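Local coordinates for D-glycero-D-manno-heptose 1-phosphate kinase (Bacteroides thetaiotaomicron, PDB 3K85), which probably transfers a phosphate from ATP to a sugar substrate, as a GHMP-family kinase named for D-glycero-D-manno-heptose 1-phosphate, at residues A[10-15]-A[111-116]; A[287-292]-A[303-308]; A[33-38]-A[167-172]. All blocks are in the same frame, centred on the assembly; numbering follows the deposited sequence.

Contact 1: residues A[10-15]-A[111-116]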
loop_
_atom_site.group_PDB
_atom_site.type_symbol
_atom_site.label_atom_id
_atom_site.label_comp_id
_atom_site.label_asym_id
_atom_site.label_seq_id
_atom_site.Cartn_x
_atom_site.Cartn_y
_atom_site.Cartn_z
ATOM N N LEU A 10 -5.363 -6.673 16.680
ATOM C CA LEU A 10 -6.730 -6.181 16.709
ATOM C C LEU A 10 -6.657 -4.969 15.802
ATOM O O LEU A 10 -5.590 -4.659 15.283
ATOM C CB LEU A 10 -7.138 -5.777 18.130
ATOM C CG LEU A 10 -7.174 -6.898 19.180
ATOM C CD1 LEU A 10 -7.318 -6.281 20.559
ATOM C CD2 LEU A 10 -8.329 -7.862 18.907
ATOM N N ARG A 11 -7.766 -4.274 15.610
ATOM C CA ARG A 11 -7.740 -3.140 14.710
ATOM C C ARG A 11 -8.633 -1.996 15.127
ATOM O O ARG A 11 -9.502 -2.149 15.968
ATOM C CB ARG A 11 -8.140 -3.613 13.313
ATOM C CG ARG A 11 -9.533 -4.232 13.247
ATOM C CD ARG A 11 -10.606 -3.155 13.322
ATOM N NE ARG A 11 -11.961 -3.694 13.360
ATOM C CZ ARG A 11 -12.874 -3.318 14.250
ATOM N NH1 ARG A 11 -12.562 -2.413 15.167
ATOM N NH2 ARG A 11 -14.095 -3.831 14.219
ATOM N N LEU A 12 -8.399 -0.846 14.513
ATOM C CA LEU A 12 -9.179 0.352 14.754
ATOM C C LEU A 12 -9.963 0.578 13.476
ATOM O O LEU A 12 -9.402 0.504 12.379
ATOM C CB LEU A 12 -8.266 1.547 14.982
ATOM C CG LEU A 12 -8.242 2.189 16.360
ATOM C CD1 LEU A 12 -8.352 1.136 17.451
ATOM C CD2 LEU A 12 -6.944 2.974 16.487
ATOM N N GLY A 13 -11.260 0.838 13.620
ATOM C CA GLY A 13 -12.090 1.095 12.460
ATOM C C GLY A 13 -11.977 2.577 12.181
ATOM O O GLY A 13 -12.650 3.389 12.817
ATOM N N LEU A 14 -11.125 2.943 11.237
ATOM C CA LEU A 14 -10.944 4.349 10.933
ATOM C C LEU A 14 -12.130 4.957 10.208
ATOM O O LEU A 14 -12.531 6.074 10.525
ATOM C CB LEU A 14 -9.651 4.555 10.139
ATOM C CG LEU A 14 -8.415 4.111 10.938
ATOM C CD1 LEU A 14 -7.160 4.282 10.125
ATOM C CD2 LEU A 14 -8.333 4.923 12.220
ATOM N N ALA A 15 -12.705 4.232 9.251
ATOM C CA ALA A 15 -13.844 4.759 8.496
ATOM C C ALA A 15 -14.562 3.724 7.637
ATOM O O ALA A 15 -13.991 2.691 7.271
ATOM C CB ALA A 15 -13.393 5.913 7.618
ATOM N N SER A 111 -15.313 -4.988 23.764
ATOM C CA SER A 111 -14.275 -4.102 23.236
ATOM C C SER A 111 -14.708 -3.271 22.030
ATOM O O SER A 111 -15.074 -2.105 22.171
ATOM C CB SER A 111 -13.022 -4.908 22.867
ATOM O OG SER A 111 -12.436 -5.508 24.010
ATOM N N GLY A 112 -14.658 -3.878 20.848
ATOM C CA GLY A 112 -15.025 -3.176 19.632
ATOM C C GLY A 112 -13.788 -3.031 18.771
ATOM O O GLY A 112 -13.641 -2.070 18.017
ATOM N N LEU A 113 -12.894 -4.007 18.903
ATOM C CA LEU A 113 -11.638 -4.031 18.169
ATOM C C LEU A 113 -11.539 -5.301 17.349
ATOM O O LEU A 113 -10.471 -5.627 16.838
ATOM C CB LEU A 113 -10.467 -3.982 19.149
ATOM C CG LEU A 113 -10.420 -2.782 20.090
ATOM C CD1 LEU A 113 -9.426 -3.042 21.202
ATOM C CD2 LEU A 113 -10.045 -1.539 19.302
ATOM N N GLY A 114 -12.656 -6.018 17.242
ATOM C CA GLY A 114 -12.694 -7.263 16.494
ATOM C C GLY A 114 -12.006 -8.430 17.188
ATOM O O GLY A 114 -11.429 -9.296 16.519
ATOM N N THR A 115 -12.081 -8.469 18.518
ATOM C CA THR A 115 -11.444 -9.524 19.309
ATOM C C THR A 115 -11.664 -10.928 18.794
ATOM O O THR A 115 -10.713 -11.679 18.568
ATOM C CB THR A 115 -11.921 -9.516 20.770
ATOM O OG1 THR A 115 -11.551 -8.280 21.392
ATOM C CG2 THR A 115 -11.280 -10.670 21.533
ATOM N N SER A 116 -12.930 -11.278 18.623
ATOM C CA SER A 116 -13.323 -12.599 18.154
ATOM C C SER A 116 -12.696 -12.985 16.809
ATOM O O SER A 116 -12.047 -14.026 16.684
ATOM C CB SER A 116 -14.854 -12.657 18.061
ATOM O OG SER A 116 -15.306 -13.974 17.805
#
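L113 is the bump of the 111-116 loop that fits against strand 10-15, and L113, L10 and R11 have the most surface buried here. The side chains of L10 and L113 cross at about a right angle, with L10 CB 3.9 Å from L113 CB. From there L10 reaches past the loop carbonyl to the first turn of helix 115-131, where its CD2 rests 3.6 Å from T115 CA. The CD2 methyl of L113 lies 3.4 Å from the backbone R11 O; the L113 and L12 side chains lie side by side, L113 CD2 meeting L12 CD1 at 3.7 Å. Backbone and side chain of R11 grip the loop separately. R11 N gives a nearly straight hydrogen bond to L113 O (3.3 Å, 165° at the hydrogen). Its side chain, with CG wedged between the backbone N and carbonyl carbon (chi1 60°) and a second bend at chi2, folds back so that NH1 bonds to G112 O at 3.1 Å, from above the plane of that carbonyl. One face of the guanidinium is covered near its rim by L113 C and G114 N, while NH2 makes a salt bridge with D160. F203 and F302 also touch L113. The glycine-rich turn leading into a helix, here G112-L113-G114-T115-S116, is the signature loop of GHMP kinases, which in relatives wraps the nucleotide phosphates.

Contact 2: residues A[287-292]-A[303-308]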
loop_
_atom_site.group_PDB
_atom_site.type_symbol
_atom_site.label_atom_id
_atom_site.label_comp_id
_atom_site.label_asym_id
_atom_site.label_seq_id
_atom_site.Cartn_x
_atom_site.Cartn_y
_atom_site.Cartn_z
ATOM N N ALA A 287 -14.938 15.997 27.754
ATOM C CA ALA A 287 -13.588 16.553 27.796
ATOM C C ALA A 287 -13.136 16.896 26.370
ATOM O O ALA A 287 -12.770 16.011 25.593
ATOM C CB ALA A 287 -12.636 15.549 28.422
ATOM N N GLY A 288 -13.163 18.186 26.043
ATOM C CA GLY A 288 -12.781 18.650 24.722
ATOM C C GLY A 288 -11.537 18.062 24.064
ATOM O O GLY A 288 -10.527 17.773 24.714
ATOM N N ALA A 289 -11.635 17.895 22.747
ATOM C CA ALA A 289 -10.570 17.376 21.888
ATOM C C ALA A 289 -10.988 17.889 20.514
ATOM O O ALA A 289 -11.666 18.913 20.430
ATOM C CB ALA A 289 -10.556 15.856 21.907
HETATM N N MSE A 290 -10.613 17.205 19.442
HETATM C CA MSE A 290 -11.019 17.678 18.121
HETATM C C MSE A 290 -12.227 16.927 17.592
HETATM O O MSE A 290 -13.041 17.485 16.854
HETATM C CB MSE A 290 -9.883 17.551 17.114
HETATM C CG MSE A 290 -8.809 18.595 17.255
HETATM SE SE MSE A 290 -7.731 18.614 15.667
HETATM C CE MSE A 290 -6.534 17.154 16.095
ATOM N N ALA A 291 -12.332 15.659 17.968
ATOM C CA ALA A 291 -13.436 14.821 17.533
ATOM C C ALA A 291 -13.368 13.479 18.242
ATOM O O ALA A 291 -12.353 13.129 18.841
ATOM C CB ALA A 291 -13.376 14.618 16.026
ATOM N N GLY A 292 -14.463 12.734 18.175
ATOM C CA GLY A 292 -14.513 11.428 18.799
ATOM C C GLY A 292 -15.362 10.512 17.948
ATOM O O GLY A 292 -16.112 10.978 17.091
ATOM N N ILE A 303 -14.251 4.776 22.943
ATOM C CA ILE A 303 -14.275 6.010 22.169
ATOM C C ILE A 303 -12.895 6.308 21.595
ATOM O O ILE A 303 -11.880 6.194 22.288
ATOM C CB ILE A 303 -14.699 7.238 23.013
ATOM C CG1 ILE A 303 -15.926 6.917 23.862
ATOM C CG2 ILE A 303 -15.018 8.402 22.094
ATOM C CD1 ILE A 303 -15.601 6.173 25.129
HETATM N N MSE A 304 -12.865 6.684 20.321
HETATM C CA MSE A 304 -11.620 7.020 19.653
HETATM C C MSE A 304 -11.596 8.535 19.522
HETATM O O MSE A 304 -12.461 9.122 18.877
HETATM C CB MSE A 304 -11.570 6.364 18.274
HETATM C CG MSE A 304 -10.273 6.586 17.517
HETATM SE SE MSE A 304 -10.278 5.656 15.815
HETATM C CE MSE A 304 -11.078 7.043 14.726
ATOM N N PHE A 305 -10.613 9.165 20.152
ATOM C CA PHE A 305 -10.489 10.616 20.107
ATOM C C PHE A 305 -9.289 11.077 19.287
ATOM O O PHE A 305 -8.209 10.496 19.365
ATOM C CB PHE A 305 -10.359 11.176 21.524
ATOM C CG PHE A 305 -11.638 11.180 22.303
ATOM C CD1 PHE A 305 -12.686 12.018 21.934
ATOM C CD2 PHE A 305 -11.786 10.376 23.429
ATOM C CE1 PHE A 305 -13.868 12.059 22.683
ATOM C CE2 PHE A 305 -12.961 10.408 24.184
ATOM C CZ PHE A 305 -14.003 11.252 23.810
ATOM N N VAL A 306 -9.487 12.130 18.503
ATOM C CA VAL A 306 -8.422 12.700 17.690
ATOM C C VAL A 306 -8.094 14.081 18.260
ATOM O O VAL A 306 -8.925 14.984 18.222
ATOM C CB VAL A 306 -8.858 12.837 16.210
ATOM C CG1 VAL A 306 -7.854 13.685 15.434
ATOM C CG2 VAL A 306 -8.977 11.453 15.579
ATOM N N VAL A 307 -6.883 14.241 18.783
ATOM C CA VAL A 307 -6.477 15.509 19.378
ATOM C C VAL A 307 -5.117 16.030 18.898
ATOM O O VAL A 307 -4.278 15.272 18.402
ATOM C CB VAL A 307 -6.450 15.383 20.923
ATOM C CG1 VAL A 307 -5.420 14.346 21.340
ATOM C CG2 VAL A 307 -6.158 16.727 21.561
ATOM N N GLU A 308 -4.921 17.341 19.031
ATOM C CA GLU A 308 -3.667 17.984 18.653
ATOM C C GLU A 308 -2.617 17.361 19.558
ATOM O O GLU A 308 -2.817 17.274 20.773
ATOM C CB GLU A 308 -3.738 19.484 18.930
ATOM C CG GLU A 308 -3.487 20.378 17.735
ATOM C CD GLU A 308 -3.752 21.836 18.061
ATOM O OE1 GLU A 308 -4.896 22.151 18.454
ATOM O OE2 GLU A 308 -2.826 22.667 17.933
#
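The side chain of selenomethionine M290 arches over the carbonyl of V306, and its terminal methyl drops onto the backbone beyond, with CE 3.3 Å from V307 C. The same methyl, M290 CE, also meets V306 CG1, at 3.8 Å. This reach depends on the bend at chi3 (-83°), which turns CE down toward the 303-308 chain. M290 N donates to V306 O at 3.0 Å, and CB comes close to the same oxygen. A289 offers only a methyl, a small knob whose CB lies near F305 CD1 and 4.2 Å from V307 CB. Two residues, M290 and A291, stand opposite the single V306, the pattern of a classic beta bulge, at the start of the hairpin formed by strands 291-294 and 303-306; the second of these is the middle strand of a three-stranded antiparallel sheet, with 199-202 on its other flank. From the second bulge residue, A291 O accepts a straighter bond from V306 N (3.1 Å, 165° at the hydrogen). The F305 ring turns its edge to that same oxygen, CD1 standing 3.3 Å from A291 O. G292 CA approaches the ring obliquely, 3.7 Å from F305 CD1, where any side chain on G292 would collide with CE1. Cutting F305 back to an alanine is likely to leave a hollow beside G292 CA and A289 CB and to take the aromatic edge away from A291 O. I303 CG2 covers one ring face, and L319 of helix 309-320 and T285 also touch the phenyl group.

Contact 3: residues A[33-38]-A[167-172]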
loop_
_atom_site.group_PDB
_atom_site.type_symbol
_atom_site.label_atom_id
_atom_site.label_comp_id
_atom_site.label_asym_id
_atom_site.label_seq_id
_atom_site.Cartn_x
_atom_site.Cartn_y
_atom_site.Cartn_z
ATOM N N LEU A 33 -11.682 1.594 5.652
ATOM C CA LEU A 33 -10.318 2.005 5.936
ATOM C C LEU A 33 -10.072 1.668 7.394
ATOM O O LEU A 33 -10.654 2.281 8.283
ATOM C CB LEU A 33 -10.123 3.509 5.731
ATOM C CG LEU A 33 -8.663 3.936 5.929
ATOM C CD1 LEU A 33 -7.814 3.315 4.835
ATOM C CD2 LEU A 33 -8.541 5.445 5.882
ATOM N N ASN A 34 -9.232 0.673 7.638
ATOM C CA ASN A 34 -8.909 0.283 9.005
ATOM C C ASN A 34 -7.412 0.002 9.143
ATOM O O ASN A 34 -6.674 -0.088 8.154
ATOM C CB ASN A 34 -9.726 -0.945 9.442
ATOM C CG ASN A 34 -9.526 -2.140 8.533
ATOM O OD1 ASN A 34 -8.481 -2.291 7.903
ATOM N ND2 ASN A 34 -10.536 -3.012 8.472
ATOM N N ALA A 35 -6.970 -0.155 10.378
ATOM C CA ALA A 35 -5.552 -0.372 10.634
ATOM C C ALA A 35 -5.351 -1.187 11.889
ATOM O O ALA A 35 -5.971 -0.907 12.911
ATOM C CB ALA A 35 -4.857 0.976 10.776
ATOM N N THR A 36 -4.478 -2.183 11.818
ATOM C CA THR A 36 -4.206 -3.018 12.970
ATOM C C THR A 36 -3.337 -2.278 13.990
ATOM O O THR A 36 -2.580 -1.378 13.634
ATOM C CB THR A 36 -3.531 -4.309 12.543
ATOM O OG1 THR A 36 -2.470 -4.007 11.633
ATOM C CG2 THR A 36 -4.545 -5.232 11.869
ATOM N N ILE A 37 -3.473 -2.658 15.257
ATOM C CA ILE A 37 -2.737 -2.036 16.357
ATOM C C ILE A 37 -2.010 -3.079 17.213
ATOM O O ILE A 37 -2.330 -4.265 17.150
ATOM C CB ILE A 37 -3.694 -1.225 17.257
ATOM C CG1 ILE A 37 -4.752 -2.149 17.870
ATOM C CG2 ILE A 37 -4.363 -0.125 16.444
ATOM C CD1 ILE A 37 -5.694 -1.425 18.830
ATOM N N ASN A 38 -1.053 -2.633 18.027
ATOM C CA ASN A 38 -0.264 -3.543 18.857
ATOM C C ASN A 38 -0.942 -4.287 20.010
ATOM O O ASN A 38 -0.297 -4.574 21.026
ATOM C CB ASN A 38 0.979 -2.822 19.390
ATOM C CG ASN A 38 0.640 -1.585 20.187
ATOM O OD1 ASN A 38 -0.527 -1.191 20.289
ATOM N ND2 ASN A 38 1.661 -0.950 20.746
ATOM N N GLY A 167 -3.070 -7.130 8.073
ATOM C CA GLY A 167 -2.212 -6.225 8.825
ATOM C C GLY A 167 -1.947 -4.894 8.146
ATOM O O GLY A 167 -2.094 -4.775 6.922
ATOM N N GLY A 168 -1.565 -3.895 8.947
ATOM C CA GLY A 168 -1.265 -2.556 8.446
ATOM C C GLY A 168 -2.477 -1.666 8.190
ATOM O O GLY A 168 -3.540 -1.887 8.765
ATOM N N PHE A 169 -2.299 -0.630 7.362
ATOM C CA PHE A 169 -3.392 0.267 6.970
ATOM C C PHE A 169 -3.960 -0.297 5.649
ATOM O O PHE A 169 -3.269 -0.342 4.624
ATOM C CB PHE A 169 -2.885 1.694 6.727
ATOM C CG PHE A 169 -2.625 2.472 7.981
ATOM C CD1 PHE A 169 -3.466 3.517 8.353
ATOM C CD2 PHE A 169 -1.552 2.147 8.808
ATOM C CE1 PHE A 169 -3.241 4.223 9.536
ATOM C CE2 PHE A 169 -1.320 2.850 9.994
ATOM C CZ PHE A 169 -2.166 3.885 10.357
ATOM N N ASN A 170 -5.212 -0.736 5.685
ATOM C CA ASN A 170 -5.854 -1.313 4.511
ATOM C C ASN A 170 -7.105 -0.529 4.080
ATOM O O ASN A 170 -7.791 0.081 4.902
ATOM C CB ASN A 170 -6.225 -2.780 4.794
ATOM C CG ASN A 170 -5.001 -3.686 4.903
ATOM O OD1 ASN A 170 -4.849 -4.446 5.866
ATOM N ND2 ASN A 170 -4.124 -3.617 3.903
ATOM N N TYR A 171 -7.354 -0.514 2.775
ATOM C CA TYR A 171 -8.534 0.126 2.196
ATOM C C TYR A 171 -9.157 -1.073 1.511
ATOM O O TYR A 171 -8.651 -1.554 0.496
ATOM C CB TYR A 171 -8.136 1.174 1.172
ATOM C CG TYR A 171 -9.291 1.902 0.514
ATOM C CD1 TYR A 171 -9.964 2.920 1.180
ATOM C CD2 TYR A 171 -9.661 1.620 -0.805
ATOM C CE1 TYR A 171 -10.973 3.653 0.553
ATOM C CE2 TYR A 171 -10.666 2.341 -1.439
ATOM C CZ TYR A 171 -11.316 3.358 -0.750
ATOM O OH TYR A 171 -12.316 4.078 -1.354
HETATM N N MSE A 172 -10.233 -1.576 2.094
HETATM C CA MSE A 172 -10.900 -2.763 1.586
HETATM C C MSE A 172 -12.160 -2.464 0.804
HETATM O O MSE A 172 -12.964 -1.602 1.180
HETATM C CB MSE A 172 -11.241 -3.695 2.749
HETATM C CG MSE A 172 -10.147 -3.758 3.803
HETATM SE SE MSE A 172 -10.478 -5.020 5.229
HETATM C CE MSE A 172 -8.665 -5.739 5.399
HETATM O O HOH W 1 -6.006 -3.395 8.617
#
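In both T36 and N34 the first torsion tucks the polar group between the backbone N and the carbonyl carbon, and each thereby reaches across to 167-172. At T36 (chi1 47°) this presents OG1 to G168 N, 2.8 Å away. At N34 (chi1 57°) it carries the amide over toward M172, whose selenium lies 3.8 Å from N34 ND2, the nitrogen being hydrogen-bonded to Q159. A water 2.8 Å from N34 OD1 also bonds to G168 O, bridging the strands. The backbones pair antiparallel: N170 N to N34 O is short (2.9 Å) and nearly along the C=O axis, and N34 N answers to N170 O, while T36 N bonds to G168 O. On the face bearing A35 and F169, the A35 methyl sits squarely over the phenyl ring, CB 3.7 Å from its centroid and 7° off the normal, a CH-pi contact; F331 meets the same ring. L33 CD1 comes up to the edge of the Y171 ring. Since OG1 of T36 accepts from G168 N and I332 O can only accept, the buried hydroxyl should donate to the latter; it then both accepts and donates, which would fix its rotation against the G167-G168 turn that follows helix 159-166.

From the N terminus the chain lays down strand 4-15 and then, as its antiparallel neighbour, strand 30-37. Contact 1 closes a loop of 95 residues when 111-116 returns to 10-15. Contact 3 has opened by then and closes only at 167-172, so the two cross. L12 N to A35 O and L10 O to I37 N, probable hydrogen bonds, join them within one sheet. Helix 159-166 reaches both, through D160 to R11 and Q159 to N34. Contact 2 follows in series, a local hairpin with ten residues between its segments; the selenium of M304 packs on L12 and L14, tying its sheet to strand 4-15, while the nearest atoms of contacts 2 and 3 are about 8 Å apart.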